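PDB 6NLR: histidinol-phosphatase from Listeria monocytogenes serotype 4b str. H7858, which probably hydrolyses histidinol phosphate to histidinol and phosphate during histidine biosynthesis, using a trinuclear metal centre in a PHP-type domain. Local coordinates for residues V94-G99 with L120-L125; R132-S137 with I182-K187; H8-P13 with K73-I78; A41-E46 with T59-A64. All coordinates share one frame; numbering follows the deposited sequence.

Followed from the N terminus, the chain first leaves strand 3-7 through the 8-13 turn, and interaction 3 closes a long loop by joining this turn to helix 68-81. Within that loop lies interaction 4, a shorter closure between the residues after strand 34-40 (41-46) and 59-64; the two touch where Pro13 meets Ser62. Beyond them, in series, interaction 1 pairs the end of strand 87-95 with strand 117-127, the two connected through helix 101-111, and interaction 2 joins the end of strand 130-133 to the loop after strand 178-179. Interaction 1 touches both interaction 4, through Asp95 and Leu43, and interaction 2, where strands 117-127 and 130-133 are neighbours. None of the four closures cross.

Interaction 1. Residues V94-G99 with L120-L125; sequences VDYLIG and LSLHFL. With MN (manganese (II) ion), chain E.
Asp95 holds a metal-binding histidine by a carboxylate-histidine hydrogen bond. The ND1-H of His123 bonds to Asp95 OD1 at 2.8 Å, and its NE2 binds manganese at 2.1 Å; held at these two points, the imidazole is fixed in its rotation. The bond lies close to the imidazole plane, yet it reaches OD1 from above the carboxylate, 40° out of that plane. With CG beside the backbone N (chi1 -85°), Asp95 can send OD1 to the histidine. Water 1 donates to the same oxygen and to Tyr96 O and accepts from His123 N, tying in the main chain of the histidine. Asp95 is thus a second-shell residue, while Glu93 and His181 share the metal with His123.

The frame is the parallel pairing of a beta-alpha-beta unit, strand 87-95, helix 101-111, strand 117-127, in the TIM-barrel-like PHP domain. Ser121 N bonds to Val94 O, and Tyr96 N to Ser121 O, both at 2.9 Å. Past this pair the backbones part, and water 2 bridges the gap by donating to Tyr96 O and Phe124 O while accepting from Ile98 N.

On the face opposite Asp95, Leu120 CD1 packs on Val94 CG1 (4.1 Å) and on Tyr96 CB (4.0 Å). Farther along, Ile98 CD1 reaches Leu125 CD2 at 3.9 Å and Leu122 CD1, while Tyr96 OH turns to Glu101.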
loop_
_atom_site.group_PDB
_atom_site.type_symbol
_atom_site.label_atom_id
_atom_site.label_comp_id
_atom_site.label_asym_id
_atom_site.label_seq_id
_atom_site.Cartn_x
_atom_site.Cartn_y
_atom_site.Cartn_z
ATOM N N VAL A 94 2.127 6.558 1.913
ATOM C CA VAL A 94 3.515 7.063 1.960
ATOM C C VAL A 94 4.433 5.942 1.487
ATOM O O VAL A 94 4.407 4.863 2.076
ATOM C CB VAL A 94 3.859 7.560 3.370
ATOM C CG1 VAL A 94 5.262 8.126 3.419
ATOM C CG2 VAL A 94 2.840 8.595 3.846
ATOM N N ASP A 95 5.229 6.204 0.455
ATOM C CA ASP A 95 6.307 5.278 0.038
ATOM C C ASP A 95 7.356 5.242 1.148
ATOM O O ASP A 95 7.818 6.331 1.582
ATOM C CB ASP A 95 6.929 5.697 -1.292
ATOM C CG ASP A 95 6.137 5.166 -2.460
ATOM O OD1 ASP A 95 6.388 3.996 -2.863
ATOM O OD2 ASP A 95 5.235 5.890 -2.892
ATOM N N TYR A 96 7.723 4.042 1.581
ATOM C CA TYR A 96 9.004 3.810 2.274
ATOM C C TYR A 96 10.073 3.749 1.173
ATOM O O TYR A 96 10.056 2.820 0.329
ATOM C CB TYR A 96 8.983 2.588 3.190
ATOM C CG TYR A 96 10.277 2.476 3.940
ATOM C CD1 TYR A 96 10.604 3.404 4.926
ATOM C CD2 TYR A 96 11.232 1.535 3.596
ATOM C CE1 TYR A 96 11.828 3.365 5.574
ATOM C CE2 TYR A 96 12.448 1.471 4.257
ATOM C CZ TYR A 96 12.743 2.393 5.241
ATOM O OH TYR A 96 13.932 2.334 5.876
ATOM N N LEU A 97 10.930 4.769 1.140
ATOM C CA LEU A 97 12.038 4.895 0.154
ATOM C C LEU A 97 13.357 4.581 0.876
ATOM O O LEU A 97 13.833 5.418 1.684
ATOM C CB LEU A 97 12.012 6.310 -0.437
ATOM C CG LEU A 97 10.738 6.693 -1.197
ATOM C CD1 LEU A 97 10.806 8.142 -1.670
ATOM C CD2 LEU A 97 10.464 5.764 -2.386
ATOM N N ILE A 98 13.890 3.392 0.616
ATOM C CA ILE A 98 15.136 2.878 1.261
ATOM C C ILE A 98 16.273 3.864 0.957
ATOM O O ILE A 98 16.486 4.183 -0.233
ATOM C CB ILE A 98 15.435 1.452 0.764
ATOM C CG1 ILE A 98 14.345 0.475 1.215
ATOM C CG2 ILE A 98 16.828 0.993 1.213
ATOM C CD1 ILE A 98 14.233 -0.752 0.357
ATOM N N GLY A 99 16.902 4.396 2.005
ATOM C CA GLY A 99 17.997 5.371 1.911
ATOM C C GLY A 99 17.495 6.805 1.834
ATOM O O GLY A 99 18.347 7.687 1.771
ATOM N N LEU A 120 1.812 3.153 5.252
ATOM C CA LEU A 120 3.226 3.148 4.825
ATOM C C LEU A 120 3.430 1.903 3.978
ATOM O O LEU A 120 3.217 0.798 4.505
ATOM C CB LEU A 120 4.133 3.164 6.050
ATOM C CG LEU A 120 5.629 3.196 5.754
ATOM C CD1 LEU A 120 6.021 4.511 5.115
ATOM C CD2 LEU A 120 6.424 2.948 7.035
ATOM N N SER A 121 3.811 2.103 2.724
ATOM C CA SER A 121 3.882 1.049 1.686
ATOM C C SER A 121 5.283 1.001 1.068
ATOM O O SER A 121 5.842 2.067 0.747
ATOM C CB SER A 121 2.850 1.291 0.623
ATOM O OG SER A 121 1.565 1.057 1.153
ATOM N N LEU A 122 5.775 -0.202 0.838
ATOM C CA LEU A 122 6.999 -0.445 0.035
ATOM C C LEU A 122 6.603 -0.795 -1.413
ATOM O O LEU A 122 5.950 -1.856 -1.627
ATOM C CB LEU A 122 7.802 -1.558 0.705
ATOM C CG LEU A 122 9.142 -1.863 0.053
ATOM C CD1 LEU A 122 10.127 -0.718 0.290
ATOM C CD2 LEU A 122 9.678 -3.181 0.555
ATOM N N HIS A 123 7.050 0.012 -2.378
ATOM C CA HIS A 123 6.745 -0.163 -3.829
ATOM C C HIS A 123 8.023 -0.276 -4.668
ATOM O O HIS A 123 7.909 -0.689 -5.837
ATOM C CB HIS A 123 5.903 0.995 -4.384
ATOM C CG HIS A 123 4.553 1.160 -3.767
ATOM N ND1 HIS A 123 4.175 2.341 -3.153
ATOM C CD2 HIS A 123 3.501 0.325 -3.649
ATOM C CE1 HIS A 123 2.943 2.222 -2.689
ATOM N NE2 HIS A 123 2.523 0.998 -2.957
ATOM N N PHE A 124 9.183 0.093 -4.124
ATOM C CA PHE A 124 10.461 0.161 -4.871
ATOM C C PHE A 124 11.562 -0.537 -4.068
ATOM O O PHE A 124 11.654 -0.349 -2.839
ATOM C CB PHE A 124 10.863 1.610 -5.134
ATOM C CG PHE A 124 9.931 2.385 -6.029
ATOM C CD1 PHE A 124 10.053 2.311 -7.406
ATOM C CD2 PHE A 124 8.961 3.222 -5.484
ATOM C CE1 PHE A 124 9.206 3.046 -8.224
ATOM C CE2 PHE A 124 8.104 3.936 -6.301
ATOM C CZ PHE A 124 8.226 3.842 -7.667
ATOM N N LEU A 125 12.378 -1.321 -4.759
ATOM C CA LEU A 125 13.609 -1.941 -4.218
ATOM C C LEU A 125 14.768 -1.584 -5.125
ATOM O O LEU A 125 14.546 -1.314 -6.316
ATOM C CB LEU A 125 13.467 -3.465 -4.254
ATOM C CG LEU A 125 12.651 -4.105 -3.161
ATOM C CD1 LEU A 125 12.570 -5.607 -3.426
ATOM C CD2 LEU A 125 13.268 -3.800 -1.808
HETATM MN MN MN E . 0.501 0.522 -2.750
HETATM O O HOH W 1 8.373 2.426 -1.940
HETATM O O HOH W 2 12.102 1.793 -1.219
HETATM O O HOH W 3 0.653 -1.169 -4.335
HETATM O O HOH W 4 -1.295 0.422 -2.696
#

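Interaction 2. Residues R132-S137 with I182-K187; sequences RSIDFS and ISLCQK. Unlike the reference sequence in segment 132-137: Ile134 (reference Leu).
Ile134 and Cys185 lie with their CA atoms 6.6 Å apart, and Asp135 and Lys187 are equally distant. The main chains are too widely spaced at these points for the pairing of a sheet. One side is the end of strand 130-133 passing into a loop, where Ser133 OG accepts from Asp135 N in an ST turn. The other is a short 3-10 segment, 184-186. Water 5 spans the two backbones, donating to Ile134 O and to Leu184 O.

The side chain of Lys187 is fully extended, every torsion close to 180°, and passes Asp135, its CD 3.7 Å from Asp135 CB. At the end of this reach NZ bonds to Asp135 O at 2.9 Å, in the carbonyl plane and on a lone pair. Its ammonium therefore holds a main-chain oxygen rather than the carboxylate: Asp135 OD2 is 4.5 Å from NZ, beyond a salt bridge. Water 6 accepts from NZ and lies 2.9 Å from Asp135 OD2, to which it can donate, though it has more acceptors in reach than protons. The opposite charges should still attract across that distance. Leu184 CD2 rests against both Ile134 CG2 (3.8 Å) and Asp135 CB.

The Asp135 side chain touches metal ligand His123 and lies about 5 Å from a manganese and about 4 Å from a bound sulfate, consistent with a place at the edge of the active site. Strand 117-127 neighbours strand 130-133, with a backbone hydrogen bond between Ile134 and His123. Ile134 and Cys185 both pack on Tyr159 of helix 152-168, whose hydroxyl is hydrogen-bonded to Leu184 N; helix 138-149 touches Ile134 through Ile145 and Cys185 through Tyr141.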
loop_
_atom_site.group_PDB
_atom_site.type_symbol
_atom_site.label_atom_id
_atom_site.label_comp_id
_atom_site.label_asym_id
_atom_site.label_seq_id
_atom_site.Cartn_x
_atom_site.Cartn_y
_atom_site.Cartn_z
ATOM N N ARG A 132 13.896 0.019 -8.656
ATOM C CA ARG A 132 12.983 -0.697 -9.566
ATOM C C ARG A 132 11.649 -0.911 -8.856
ATOM O O ARG A 132 11.599 -0.993 -7.612
ATOM C CB ARG A 132 13.580 -2.037 -9.997
ATOM C CG ARG A 132 14.878 -1.942 -10.775
ATOM C CD ARG A 132 14.756 -1.192 -12.080
ATOM N NE ARG A 132 13.866 -1.876 -13.005
ATOM C CZ ARG A 132 14.243 -2.538 -14.087
ATOM N NH1 ARG A 132 15.522 -2.655 -14.427
ATOM N NH2 ARG A 132 13.322 -3.110 -14.839
ATOM N N SER A 133 10.593 -0.960 -9.644
ATOM C CA SER A 133 9.207 -1.097 -9.147
ATOM C C SER A 133 8.910 -2.570 -8.854
ATOM O O SER A 133 9.202 -3.419 -9.696
ATOM C CB SER A 133 8.245 -0.542 -10.156
ATOM O OG SER A 133 6.907 -0.791 -9.748
ATOM N N ILE A 134 8.269 -2.827 -7.721
ATOM C CA ILE A 134 7.748 -4.152 -7.298
ATOM C C ILE A 134 6.457 -4.456 -8.072
ATOM O O ILE A 134 6.197 -5.649 -8.320
ATOM C CB ILE A 134 7.509 -4.153 -5.776
ATOM C CG1 ILE A 134 8.835 -4.037 -5.022
ATOM C CG2 ILE A 134 6.701 -5.372 -5.344
ATOM C CD1 ILE A 134 8.693 -3.529 -3.606
ATOM N N ASP A 135 5.679 -3.435 -8.449
ATOM C CA ASP A 135 4.243 -3.649 -8.794
ATOM C C ASP A 135 3.852 -3.062 -10.160
ATOM O O ASP A 135 2.669 -3.058 -10.444
ATOM C CB ASP A 135 3.338 -3.115 -7.672
ATOM C CG ASP A 135 3.423 -1.620 -7.423
ATOM O OD1 ASP A 135 4.311 -0.976 -7.982
ATOM O OD2 ASP A 135 2.595 -1.111 -6.664
ATOM N N PHE A 136 4.788 -2.640 -11.011
ATOM C CA PHE A 136 4.411 -2.025 -12.303
ATOM C C PHE A 136 3.940 -3.111 -13.283
ATOM O O PHE A 136 2.860 -2.997 -13.837
ATOM C CB PHE A 136 5.535 -1.163 -12.876
ATOM C CG PHE A 136 5.121 -0.490 -14.159
ATOM C CD1 PHE A 136 4.229 0.580 -14.146
ATOM C CD2 PHE A 136 5.559 -0.975 -15.381
ATOM C CE1 PHE A 136 3.816 1.162 -15.338
ATOM C CE2 PHE A 136 5.112 -0.415 -16.571
ATOM C CZ PHE A 136 4.260 0.658 -16.548
ATOM N N SER A 137 4.735 -4.139 -13.539
ATOM C CA SER A 137 4.350 -5.199 -14.497
ATOM C C SER A 137 5.211 -6.434 -14.245
ATOM O O SER A 137 6.350 -6.290 -13.713
ATOM C CB SER A 137 4.460 -4.735 -15.941
ATOM O OG SER A 137 5.815 -4.858 -16.392
ATOM N N ILE A 182 1.408 -6.126 2.740
ATOM C CA ILE A 182 2.774 -6.638 3.073
ATOM C C ILE A 182 3.133 -7.955 2.358
ATOM O O ILE A 182 4.098 -8.601 2.809
ATOM C CB ILE A 182 2.996 -6.779 4.585
ATOM C CG1 ILE A 182 2.055 -7.802 5.225
ATOM C CG2 ILE A 182 2.948 -5.423 5.261
ATOM C CD1 ILE A 182 2.553 -8.303 6.578
ATOM N N SER A 183 2.460 -8.348 1.282
ATOM C CA SER A 183 2.926 -9.469 0.424
ATOM C C SER A 183 2.869 -9.037 -1.047
ATOM O O SER A 183 2.509 -9.886 -1.914
ATOM C CB SER A 183 2.117 -10.720 0.678
ATOM O OG SER A 183 0.740 -10.497 0.377
ATOM N N LEU A 184 3.219 -7.780 -1.323
ATOM C CA LEU A 184 3.133 -7.190 -2.691
ATOM C C LEU A 184 4.093 -7.927 -3.641
ATOM O O LEU A 184 3.897 -7.842 -4.853
ATOM C CB LEU A 184 3.449 -5.691 -2.657
ATOM C CG LEU A 184 3.142 -4.943 -3.963
ATOM C CD1 LEU A 184 1.631 -4.855 -4.191
ATOM C CD2 LEU A 184 3.742 -3.549 -3.932
ATOM N N CYS A 185 5.092 -8.622 -3.106
ATOM C CA CYS A 185 6.010 -9.526 -3.854
ATOM C C CYS A 185 5.232 -10.672 -4.528
ATOM O O CYS A 185 5.850 -11.348 -5.380
ATOM C CB CYS A 185 7.093 -10.083 -2.934
ATOM S SG CYS A 185 6.470 -11.022 -1.501
ATOM N N GLN A 186 3.935 -10.841 -4.243
ATOM C CA GLN A 186 3.082 -11.904 -4.867
ATOM C C GLN A 186 2.208 -11.345 -6.000
ATOM O O GLN A 186 1.444 -12.119 -6.595
ATOM C CB GLN A 186 2.200 -12.591 -3.815
ATOM C CG GLN A 186 2.976 -13.130 -2.623
ATOM C CD GLN A 186 4.090 -14.083 -2.984
ATOM O OE1 GLN A 186 5.229 -13.933 -2.537
ATOM N NE2 GLN A 186 3.774 -15.086 -3.805
ATOM N N LYS A 187 2.322 -10.057 -6.328
ATOM C CA LYS A 187 1.396 -9.430 -7.309
ATOM C C LYS A 187 1.504 -10.120 -8.673
ATOM O O LYS A 187 0.465 -10.208 -9.352
ATOM C CB LYS A 187 1.638 -7.931 -7.452
ATOM C CG LYS A 187 0.723 -7.264 -8.466
ATOM C CD LYS A 187 0.825 -5.775 -8.486
ATOM C CE LYS A 187 -0.083 -5.135 -9.519
ATOM N NZ LYS A 187 0.064 -3.665 -9.442
HETATM O O HOH W 5 5.402 -8.052 -7.260
HETATM O O HOH W 6 -0.074 -2.087 -7.050
#

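Interaction 3. Residues H8-P13 with K73-I78; sequences HTEFCP and KKMNHI. With CO (cobalt (II) ion), chain F.
The ring of Phe11 is approached obliquely by two groups of helix 68-81: the selenomethionine Met75 puts CE 3.4 Å from CD1, and Lys74 CB lies 4.1 Å from CE1. At the ring's edge, in its plane, sits Thr9 OG1. The His8 imidazole, in the same segment but not touching the helix, stacks with His40 and His260 and binds cobalt through NE2 at 2.2 Å. Its ND1 is hydrogen-bonded to Glu39, the residue that also holds Thr9 OG1.

Met75 and Thr9 reach toward each other tip to tip, CE 3.8 Å from CG2, whereas Met75 and Phe11 slide past one another in opposite directions. The turn presenting these groups is a type I beta turn from Thr9 to Cys12, reinforced by an ST turn in which Phe11 N donates to Thr9 OG1 at 3.0 Å.

Beside this largely apolar packing, in which Thr9 and Met75 are buried, Glu10 and Lys74 make a salt bridge, OE2 to NZ, at 2.7 Å. The ammonium comes from above the carboxylate plane, 39° out of it. Two bends in the lysine, chi2 61° and chi4 -64°, bring NZ back onto OE2, which is also 3.6 Å from Lys74 CG.

Glu10 OE1 accepts from Val20 N at the start of helix 20-29. Lys74 NZ has a second anionic partner in Asp19, and sharing two carboxylates would probably favour its charged form.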
loop_
_atom_site.group_PDB
_atom_site.type_symbol
_atom_site.label_atom_id
_atom_site.label_comp_id
_atom_site.label_asym_id
_atom_site.label_seq_id
_atom_site.Cartn_x
_atom_site.Cartn_y
_atom_site.Cartn_z
ATOM N N HIS A 8 -7.907 5.723 -3.351
ATOM C CA HIS A 8 -7.207 6.715 -4.201
ATOM C C HIS A 8 -8.248 7.596 -4.896
ATOM O O HIS A 8 -9.460 7.355 -4.709
ATOM C CB HIS A 8 -6.247 5.967 -5.145
ATOM C CG HIS A 8 -5.158 5.273 -4.394
ATOM N ND1 HIS A 8 -4.027 5.942 -3.957
ATOM C CD2 HIS A 8 -5.049 4.011 -3.926
ATOM C CE1 HIS A 8 -3.246 5.096 -3.303
ATOM N NE2 HIS A 8 -3.873 3.915 -3.237
ATOM N N THR A 9 -7.785 8.570 -5.684
ATOM C CA THR A 9 -8.596 9.696 -6.196
ATOM C C THR A 9 -8.157 10.059 -7.610
ATOM O O THR A 9 -7.223 9.411 -8.141
ATOM C CB THR A 9 -8.421 10.921 -5.284
ATOM O OG1 THR A 9 -7.099 11.456 -5.438
ATOM C CG2 THR A 9 -8.647 10.593 -3.829
ATOM N N GLU A 10 -8.775 11.101 -8.172
ATOM C CA GLU A 10 -8.373 11.710 -9.468
ATOM C C GLU A 10 -6.960 12.307 -9.355
ATOM O O GLU A 10 -6.377 12.575 -10.405
ATOM C CB GLU A 10 -9.398 12.744 -9.956
ATOM C CG GLU A 10 -9.514 14.008 -9.094
ATOM C CD GLU A 10 -10.423 13.925 -7.859
ATOM O OE1 GLU A 10 -10.803 12.796 -7.424
ATOM O OE2 GLU A 10 -10.712 14.988 -7.291
ATOM N N PHE A 11 -6.397 12.480 -8.155
ATOM C CA PHE A 11 -5.016 13.020 -7.975
ATOM C C PHE A 11 -3.965 11.929 -8.231
ATOM O O PHE A 11 -2.772 12.220 -8.226
ATOM C CB PHE A 11 -4.871 13.693 -6.607
ATOM C CG PHE A 11 -5.512 15.059 -6.562
ATOM C CD1 PHE A 11 -6.852 15.213 -6.237
ATOM C CD2 PHE A 11 -4.785 16.196 -6.876
ATOM C CE1 PHE A 11 -7.442 16.468 -6.216
ATOM C CE2 PHE A 11 -5.378 17.447 -6.873
ATOM C CZ PHE A 11 -6.701 17.584 -6.530
ATOM N N CYS A 12 -4.395 10.689 -8.448
ATOM C CA CYS A 12 -3.497 9.552 -8.755
ATOM C C CYS A 12 -3.272 9.500 -10.267
ATOM O O CYS A 12 -4.196 9.165 -11.002
ATOM C CB CYS A 12 -4.099 8.239 -8.273
ATOM S SG CYS A 12 -2.989 6.853 -8.581
ATOM N N PRO A 13 -2.057 9.779 -10.784
ATOM C CA PRO A 13 -1.834 9.811 -12.234
ATOM C C PRO A 13 -2.054 8.445 -12.925
ATOM O O PRO A 13 -2.394 8.446 -14.069
ATOM C CB PRO A 13 -0.376 10.301 -12.411
ATOM C CG PRO A 13 0.025 10.835 -11.034
ATOM C CD PRO A 13 -0.826 10.072 -10.027
ATOM N N LYS A 73 -7.542 20.647 -0.360
ATOM C CA LYS A 73 -8.772 21.443 -0.532
ATOM C C LYS A 73 -9.914 20.519 -0.986
ATOM O O LYS A 73 -10.992 20.578 -0.385
ATOM C CB LYS A 73 -8.530 22.576 -1.525
ATOM C CG LYS A 73 -9.761 23.402 -1.833
ATOM C CD LYS A 73 -9.520 24.416 -2.907
ATOM C CE LYS A 73 -10.763 25.218 -3.214
ATOM N NZ LYS A 73 -10.669 25.792 -4.567
ATOM N N LYS A 74 -9.701 19.707 -2.024
ATOM C CA LYS A 74 -10.769 18.837 -2.590
ATOM C C LYS A 74 -11.208 17.820 -1.533
ATOM O O LYS A 74 -12.400 17.639 -1.325
ATOM C CB LYS A 74 -10.300 18.157 -3.875
ATOM C CG LYS A 74 -11.280 17.152 -4.479
ATOM C CD LYS A 74 -12.602 17.772 -4.878
ATOM C CE LYS A 74 -13.579 16.749 -5.416
ATOM N NZ LYS A 74 -13.071 16.148 -6.669
HETATM N N MSE A 75 -10.256 17.145 -0.871
HETATM C CA MSE A 75 -10.637 16.070 0.038
HETATM C C MSE A 75 -11.359 16.626 1.272
HETATM O O MSE A 75 -12.258 15.976 1.787
HETATM C CB MSE A 75 -9.425 15.234 0.468
HETATM C CG MSE A 75 -8.717 14.484 -0.655
HETATM SE SE MSE A 75 -9.929 13.867 -2.089
HETATM C CE MSE A 75 -9.048 14.387 -3.770
ATOM N N ASN A 76 -10.921 17.780 1.786
ATOM C CA ASN A 76 -11.561 18.415 2.925
ATOM C C ASN A 76 -12.989 18.805 2.541
ATOM O O ASN A 76 -13.898 18.663 3.370
ATOM C CB ASN A 76 -10.767 19.625 3.458
ATOM C CG ASN A 76 -9.673 19.184 4.427
ATOM O OD1 ASN A 76 -8.468 19.294 4.154
ATOM N ND2 ASN A 76 -10.082 18.601 5.537
ATOM N N HIS A 77 -13.206 19.252 1.312
ATOM C CA HIS A 77 -14.571 19.583 0.811
ATOM C C HIS A 77 -15.451 18.313 0.856
ATOM O O HIS A 77 -16.595 18.369 1.340
ATOM C CB HIS A 77 -14.466 20.184 -0.596
ATOM C CG HIS A 77 -15.757 20.224 -1.339
ATOM N ND1 HIS A 77 -16.763 21.062 -0.974
ATOM C CD2 HIS A 77 -16.194 19.542 -2.429
ATOM C CE1 HIS A 77 -17.796 20.876 -1.771
ATOM N NE2 HIS A 77 -17.474 19.953 -2.683
ATOM N N ILE A 78 -14.929 17.193 0.356
ATOM C CA ILE A 78 -15.702 15.917 0.254
ATOM C C ILE A 78 -15.981 15.385 1.663
ATOM O O ILE A 78 -17.089 14.949 1.919
ATOM C CB ILE A 78 -14.942 14.908 -0.623
ATOM C CG1 ILE A 78 -14.855 15.398 -2.066
ATOM C CG2 ILE A 78 -15.577 13.538 -0.531
ATOM C CD1 ILE A 78 -16.192 15.638 -2.700
HETATM CO CO CO F . -2.702 2.121 -2.736
HETATM O O HOH W 4 -1.295 0.422 -2.696
#

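Interaction 4. Residues A41-E46 with T59-A64; sequences APLSSE and TTASMA
Ala41 meets Ser62 through its carbonyl: Ser62 OG lies 3.2 Å from Ala41 O, a weak bond at most, since the one hydroxyl proton could also go to Met63 O. The serine hydroxyl stands between its own backbone N and carbonyl carbon (chi1 67°), a rotation that faces it toward the 41-43 backbone.

Pro42 comes next and packs against the backbone of the second segment. Its CA makes a CA-H...O contact with Met63 O at 3.4 Å, bent to 123° at the hydrogen. The ring adds an apolar contact, Pro42 CG lying 4.0 Å from CG of the selenomethionine Met63. Van der Waals packing brings Pro42 CG within 3.8 Å of Ala64 C. Both Pro42 and Met63 go on to pack against Leu68 of helix 68-81.

At Leu43 the side chain reaches back to the other segment, CD1 meeting Ala61 CB at 3.7 Å, while CG passes close to Ser62 OG. Ser44, which follows, is the N-cap of the next short helix.

The contact joins two irregular segments near the metal centre, about 8 Å from a manganese at the Ala61 side chain. Ala41 directly follows manganese ligand His40, and Ala61 O makes a weak hydrogen bond with His14, a ligand of the same ion. With one weak polar link amid mostly van der Waals contacts, cohesion here probably comes chiefly from the close fit of Pro42 and Leu43 rather than from strong directional bonds.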
loop_
_atom_site.group_PDB
_atom_site.type_symbol
_atom_site.label_atom_id
_atom_site.label_comp_id
_atom_site.label_asym_id
_atom_site.label_seq_id
_atom_site.Cartn_x
_atom_site.Cartn_y
_atom_site.Cartn_z
ATOM N N ALA A 41 1.768 9.813 -1.809
ATOM C CA ALA A 41 2.578 11.011 -1.490
ATOM C C ALA A 41 3.544 11.255 -2.640
ATOM O O ALA A 41 4.053 10.295 -3.203
ATOM C CB ALA A 41 3.331 10.833 -0.199
ATOM N N PRO A 42 3.838 12.519 -3.001
ATOM C CA PRO A 42 4.885 12.826 -3.977
ATOM C C PRO A 42 6.237 12.153 -3.672
ATOM O O PRO A 42 6.626 12.099 -2.510
ATOM C CB PRO A 42 5.027 14.354 -3.871
ATOM C CG PRO A 42 3.658 14.823 -3.417
ATOM C CD PRO A 42 3.171 13.724 -2.485
ATOM N N LEU A 43 6.916 11.632 -4.703
ATOM C CA LEU A 43 8.250 10.982 -4.527
ATOM C C LEU A 43 9.324 12.048 -4.347
ATOM O O LEU A 43 9.142 13.143 -4.840
ATOM C CB LEU A 43 8.587 10.107 -5.726
ATOM C CG LEU A 43 7.614 8.968 -6.006
ATOM C CD1 LEU A 43 8.056 8.209 -7.245
ATOM C CD2 LEU A 43 7.535 8.037 -4.819
ATOM N N SER A 44 10.394 11.732 -3.622
ATOM C CA SER A 44 11.642 12.532 -3.573
ATOM C C SER A 44 12.141 12.743 -5.012
ATOM O O SER A 44 12.247 11.737 -5.749
ATOM C CB SER A 44 12.680 11.851 -2.711
ATOM O OG SER A 44 13.982 12.127 -3.194
ATOM N N SER A 45 12.446 13.986 -5.402
ATOM C CA SER A 45 13.075 14.294 -6.710
ATOM C C SER A 45 14.469 13.645 -6.782
ATOM O O SER A 45 14.853 13.241 -7.895
ATOM C CB SER A 45 13.120 15.782 -6.979
ATOM O OG SER A 45 13.851 16.446 -5.959
ATOM N N GLU A 46 15.195 13.536 -5.663
ATOM C CA GLU A 46 16.510 12.841 -5.598
ATOM C C GLU A 46 16.310 11.350 -5.899
ATOM O O GLU A 46 17.098 10.781 -6.649
ATOM C CB GLU A 46 17.188 12.975 -4.230
ATOM C CG GLU A 46 17.782 14.336 -3.970
ATOM C CD GLU A 46 18.811 14.738 -5.015
ATOM O OE1 GLU A 46 19.868 14.043 -5.144
ATOM O OE2 GLU A 46 18.534 15.710 -5.727
ATOM N N THR A 59 7.110 8.222 -13.282
ATOM C CA THR A 59 6.435 9.494 -13.681
ATOM C C THR A 59 4.969 9.463 -13.248
ATOM O O THR A 59 4.402 10.502 -12.962
ATOM C CB THR A 59 6.499 9.762 -15.189
ATOM O OG1 THR A 59 5.914 8.625 -15.815
ATOM C CG2 THR A 59 7.901 9.978 -15.714
ATOM N N THR A 60 4.391 8.276 -13.181
ATOM C CA THR A 60 2.940 8.016 -12.996
ATOM C C THR A 60 2.671 7.645 -11.529
ATOM O O THR A 60 1.492 7.528 -11.168
ATOM C CB THR A 60 2.629 6.969 -14.075
ATOM O OG1 THR A 60 1.885 7.605 -15.111
ATOM C CG2 THR A 60 2.031 5.701 -13.559
ATOM N N ALA A 61 3.721 7.472 -10.709
ATOM C CA ALA A 61 3.609 6.929 -9.336
ATOM C C ALA A 61 2.727 7.837 -8.473
ATOM O O ALA A 61 1.938 7.313 -7.677
ATOM C CB ALA A 61 4.976 6.757 -8.718
ATOM N N SER A 62 2.887 9.153 -8.556
ATOM C CA SER A 62 2.220 10.039 -7.574
ATOM C C SER A 62 2.115 11.449 -8.109
ATOM O O SER A 62 2.780 11.795 -9.070
ATOM C CB SER A 62 2.958 9.992 -6.265
ATOM O OG SER A 62 4.224 10.581 -6.421
HETATM N N MSE A 63 1.272 12.246 -7.451
HETATM C CA MSE A 63 1.122 13.652 -7.779
HETATM C C MSE A 63 2.418 14.409 -7.464
HETATM O O MSE A 63 3.310 13.888 -6.787
HETATM C CB MSE A 63 -0.057 14.219 -6.978
HETATM C CG MSE A 63 0.241 14.406 -5.504
HETATM SE SE MSE A 63 -1.355 14.910 -4.466
HETATM C CE MSE A 63 -1.706 13.395 -3.315
ATOM N N ALA A 64 2.493 15.653 -7.956
ATOM C CA ALA A 64 3.592 16.560 -7.667
ATOM C C ALA A 64 3.340 17.282 -6.345
ATOM O O ALA A 64 2.202 17.415 -5.916
ATOM C CB ALA A 64 3.741 17.559 -8.797
#